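Local coordinates for Spermidine/putrescine ABC transporter, periplasmic binding protein (Treponema pallidum, PDB 2V84) that probably binds polyamines such as spermidine and putrescine in the periplasm, serving as the solute-binding receptor of an ABC transporter, at residues A[113-118]-A[124-129]. Numbering follows the deposited sequence.
Sequences ARIAYD and SVPYYL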
ATOM      1  N   ALA A 113     -13.002   7.486  -9.807  1.00 42.04           N
ATOM      2  CA  ALA A 113     -12.317   8.132 -10.935  1.00 41.20           C
ATOM      3  C   ALA A 113     -10.847   7.711 -11.126  1.00 40.80           C
ATOM      4  O   ALA A 113     -10.369   7.651 -12.262  1.00 40.55           O
ATOM      5  CB  ALA A 113     -12.434   9.651 -10.832  1.00 41.41           C
ATOM      6  N   ARG A 114     -10.136   7.430 -10.029  1.00 39.63           N
ATOM      7  CA  ARG A 114      -8.712   7.062 -10.087  1.00 38.86           C
ATOM      8  C   ARG A 114      -8.433   5.594 -10.417  1.00 38.19           C
ATOM      9  O   ARG A 114      -7.319   5.256 -10.844  1.00 38.73           O
ATOM     10  CB  ARG A 114      -8.008   7.359  -8.761  1.00 38.63           C
ATOM     11  CG  ARG A 114      -8.004   8.800  -8.332  1.00 39.48           C
ATOM     12  CD  ARG A 114      -7.356   8.928  -6.966  1.00 39.87           C
ATOM     13  NE  ARG A 114      -5.919   9.175  -7.040  1.00 39.47           N
ATOM     14  CZ  ARG A 114      -5.179   9.558  -6.010  1.00 38.38           C
ATOM     15  NH1 ARG A 114      -5.730   9.750  -4.822  1.00 38.79           N
ATOM     16  NH2 ARG A 114      -3.885   9.776  -6.172  1.00 40.47           N
ATOM     17  N   ILE A 115      -9.409   4.718 -10.185  1.00 36.83           N
ATOM     18  CA  ILE A 115      -9.180   3.280 -10.349  1.00 34.92           C
ATOM     19  C   ILE A 115      -9.369   2.800 -11.787  1.00 35.11           C
ATOM     20  O   ILE A 115     -10.216   1.947 -12.059  1.00 33.98           O
ATOM     21  CB  ILE A 115     -10.007   2.413  -9.340  1.00 35.26           C
ATOM     22  CG1 ILE A 115     -11.511   2.643  -9.454  1.00 35.38           C
ATOM     23  CG2 ILE A 115      -9.537   2.655  -7.908  1.00 32.74           C
ATOM     24  CD1 ILE A 115     -12.352   1.473  -8.935  1.00 35.19           C
ATOM     25  N   ALA A 116      -8.556   3.349 -12.697  1.00 34.58           N
ATOM     26  CA  ALA A 116      -8.671   3.056 -14.133  1.00 34.96           C
ATOM     27  C   ALA A 116      -8.329   1.609 -14.539  1.00 34.79           C
ATOM     28  O   ALA A 116      -8.648   1.204 -15.653  1.00 35.31           O
ATOM     29  CB  ALA A 116      -7.852   4.060 -14.955  1.00 34.82           C
ATOM     30  N   TYR A 117      -7.694   0.838 -13.657  1.00 34.74           N
ATOM     31  CA  TYR A 117      -7.438  -0.586 -13.936  1.00 34.61           C
ATOM     32  C   TYR A 117      -8.751  -1.400 -13.951  1.00 34.39           C
ATOM     33  O   TYR A 117      -8.827  -2.452 -14.600  1.00 34.72           O
ATOM     34  CB  TYR A 117      -6.444  -1.178 -12.917  1.00 34.34           C
ATOM     35  CG  TYR A 117      -6.877  -0.949 -11.498  1.00 35.01           C
ATOM     36  CD1 TYR A 117      -7.799  -1.807 -10.873  1.00 34.61           C
ATOM     37  CD2 TYR A 117      -6.413   0.156 -10.789  1.00 32.35           C
ATOM     38  CE1 TYR A 117      -8.236  -1.565  -9.590  1.00 32.87           C
ATOM     39  CE2 TYR A 117      -6.845   0.399  -9.502  1.00 33.83           C
ATOM     40  CZ  TYR A 117      -7.740  -0.467  -8.911  1.00 34.41           C
ATOM     41  OH  TYR A 117      -8.184  -0.212  -7.646  1.00 34.87           O
ATOM     42  N   ASP A 118      -9.777  -0.902 -13.246  1.00 34.26           N
ATOM     43  CA  ASP A 118     -11.071  -1.603 -13.108  1.00 33.93           C
ATOM     44  C   ASP A 118     -12.160  -0.630 -12.629  1.00 33.65           C
ATOM     45  O   ASP A 118     -12.696  -0.769 -11.515  1.00 33.26           O
ATOM     46  CB  ASP A 118     -10.912  -2.766 -12.126  1.00 34.18           C
ATOM     47  CG  ASP A 118     -12.043  -3.769 -12.202  1.00 34.64           C
ATOM     48  OD1 ASP A 118     -12.499  -4.101 -13.317  1.00 37.35           O
ATOM     49  OD2 ASP A 118     -12.472  -4.222 -11.129  1.00 35.15           O
ATOM     50  N   SER A 124     -12.823  -6.173  -9.106  1.00 25.17           N
ATOM     51  CA  SER A 124     -12.134  -5.704  -7.880  1.00 25.16           C
ATOM     52  C   SER A 124     -12.995  -4.728  -7.113  1.00 25.38           C
ATOM     53  O   SER A 124     -13.768  -4.004  -7.712  1.00 25.73           O
ATOM     54  CB  SER A 124     -10.797  -5.029  -8.235  1.00 25.24           C
ATOM     55  OG  SER A 124     -10.985  -3.803  -8.955  1.00 27.52           O
ATOM     56  N   VAL A 125     -12.839  -4.678  -5.793  1.00 25.12           N
ATOM     57  CA  VAL A 125     -13.514  -3.639  -5.010  1.00 23.89           C
ATOM     58  C   VAL A 125     -12.481  -3.011  -4.109  1.00 23.63           C
ATOM     59  O   VAL A 125     -11.790  -3.730  -3.443  1.00 22.76           O
ATOM     60  CB  VAL A 125     -14.638  -4.223  -4.111  1.00 23.25           C
ATOM     61  CG1 VAL A 125     -15.241  -3.114  -3.198  1.00 23.50           C
ATOM     62  CG2 VAL A 125     -15.758  -4.869  -4.976  1.00 24.50           C
ATOM     63  N   PRO A 126     -12.339  -1.671  -4.104  1.00 23.77           N
ATOM     64  CA  PRO A 126     -11.293  -1.083  -3.253  1.00 23.52           C
ATOM     65  C   PRO A 126     -11.337  -1.478  -1.782  1.00 23.65           C
ATOM     66  O   PRO A 126     -12.410  -1.518  -1.176  1.00 24.09           O
ATOM     67  CB  PRO A 126     -11.551   0.429  -3.374  1.00 23.65           C
ATOM     68  CG  PRO A 126     -12.150   0.565  -4.718  1.00 23.28           C
ATOM     69  CD  PRO A 126     -13.012  -0.650  -4.921  1.00 23.17           C
ATOM     70  N   TYR A 127     -10.153  -1.725  -1.217  1.00 23.57           N
ATOM     71  CA  TYR A 127      -9.974  -2.130   0.166  1.00 22.92           C
ATOM     72  C   TYR A 127      -9.386  -0.950   0.957  1.00 23.76           C
ATOM     73  O   TYR A 127      -9.867  -0.608   2.043  1.00 23.21           O
ATOM     74  CB  TYR A 127      -9.008  -3.323   0.157  1.00 23.99           C
ATOM     75  CG  TYR A 127      -8.780  -4.006   1.463  1.00 24.74           C
ATOM     76  CD1 TYR A 127      -7.953  -3.445   2.432  1.00 24.40           C
ATOM     77  CD2 TYR A 127      -9.346  -5.253   1.710  1.00 24.95           C
ATOM     78  CE1 TYR A 127      -7.729  -4.083   3.614  1.00 24.86           C
ATOM     79  CE2 TYR A 127      -9.130  -5.904   2.917  1.00 25.51           C
ATOM     80  CZ  TYR A 127      -8.329  -5.320   3.856  1.00 23.50           C
ATOM     81  OH  TYR A 127      -8.086  -5.969   5.056  1.00 26.38           O
ATOM     82  N   TYR A 128      -8.352  -0.317   0.408  1.00 23.29           N
ATOM     83  CA  TYR A 128      -7.737   0.828   1.065  1.00 24.19           C
ATOM     84  C   TYR A 128      -6.849   1.546   0.069  1.00 24.53           C
ATOM     85  O   TYR A 128      -6.328   0.924  -0.827  1.00 26.01           O
ATOM     86  CB  TYR A 128      -6.967   0.420   2.378  1.00 23.72           C
ATOM     87  CG  TYR A 128      -6.371   1.639   3.040  1.00 24.79           C
ATOM     88  CD1 TYR A 128      -7.197   2.624   3.575  1.00 23.09           C
ATOM     89  CD2 TYR A 128      -4.988   1.838   3.070  1.00 24.22           C
ATOM     90  CE1 TYR A 128      -6.669   3.782   4.128  1.00 25.57           C
ATOM     91  CE2 TYR A 128      -4.459   3.002   3.617  1.00 23.28           C
ATOM     92  CZ  TYR A 128      -5.302   3.958   4.131  1.00 24.99           C
ATOM     93  OH  TYR A 128      -4.762   5.092   4.683  1.00 25.35           O
ATOM     94  N   LEU A 129      -6.727   2.859   0.209  1.00 24.16           N
ATOM     95  CA  LEU A 129      -5.841   3.673  -0.625  1.00 23.94           C
ATOM     96  C   LEU A 129      -4.971   4.467   0.329  1.00 24.54           C
ATOM     97  O   LEU A 129      -5.499   5.171   1.196  1.00 25.71           O
ATOM     98  CB  LEU A 129      -6.673   4.633  -1.493  1.00 24.62           C
ATOM     99  CG  LEU A 129      -5.981   5.476  -2.578  1.00 25.64           C
ATOM    100  CD1 LEU A 129      -6.983   5.828  -3.626  1.00 29.39           C
ATOM    101  CD2 LEU A 129      -5.339   6.751  -1.987  1.00 26.58           C
TER
HETATM  102  O   HOH W   1     -10.357  -1.488  -7.077  1.00 35.93           O
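Asp118 and Ser124 hold the narrow end of this contact, with CA atoms 6.7 Å apart, and the separation widens to 8.6 Å between the CA atoms of Ile115 and Pro126. The motif on one side is a type I beta turn, Ile115 to Asp118, following helix 109-114; its bond runs from Asp118 N to Ile115 O (3.1 Å). On the other side residues 125-129 belong to the long strand 125-137 of the mixed sheet in this periplasmic binding-protein fold.

Ser124 OG donates to Asp118 OD2 over 2.7 Å, meeting the anti lone pair of that oxygen. OD2 also accepts from Tyr123 N, while OD1 forms a salt bridge with Lys88, so both carboxylate oxygens of this buried residue are engaged, an arrangement consistent with a charged aspartate. Ser124 OG also lies near the plane of the Tyr117 ring, at its edge, 3.6 Å from CE1. With CG between its backbone N and carbonyl carbon (chi1 54°), the Tyr117 ring folds back over Ile115 C, which lies 4.0 Å above one face, displaced toward the rim. Further along, Ile115 CD1 meets Pro126 CG in apolar contact at 4.3 Å. The Arg114 and Leu129 side chains cross at about a right angle, Leu129 CD2 sitting oblique to the guanidinium plane, nearest to NH1; NH1 hydrogen-bonds to Leu317 O, and NH2 forms a salt bridge with the sulfonate of a MES molecule that probably came from the crystallisation liquor. One water joins the two segments, donating to Ser124 OG and lying 2.6 Å from Tyr117 OH.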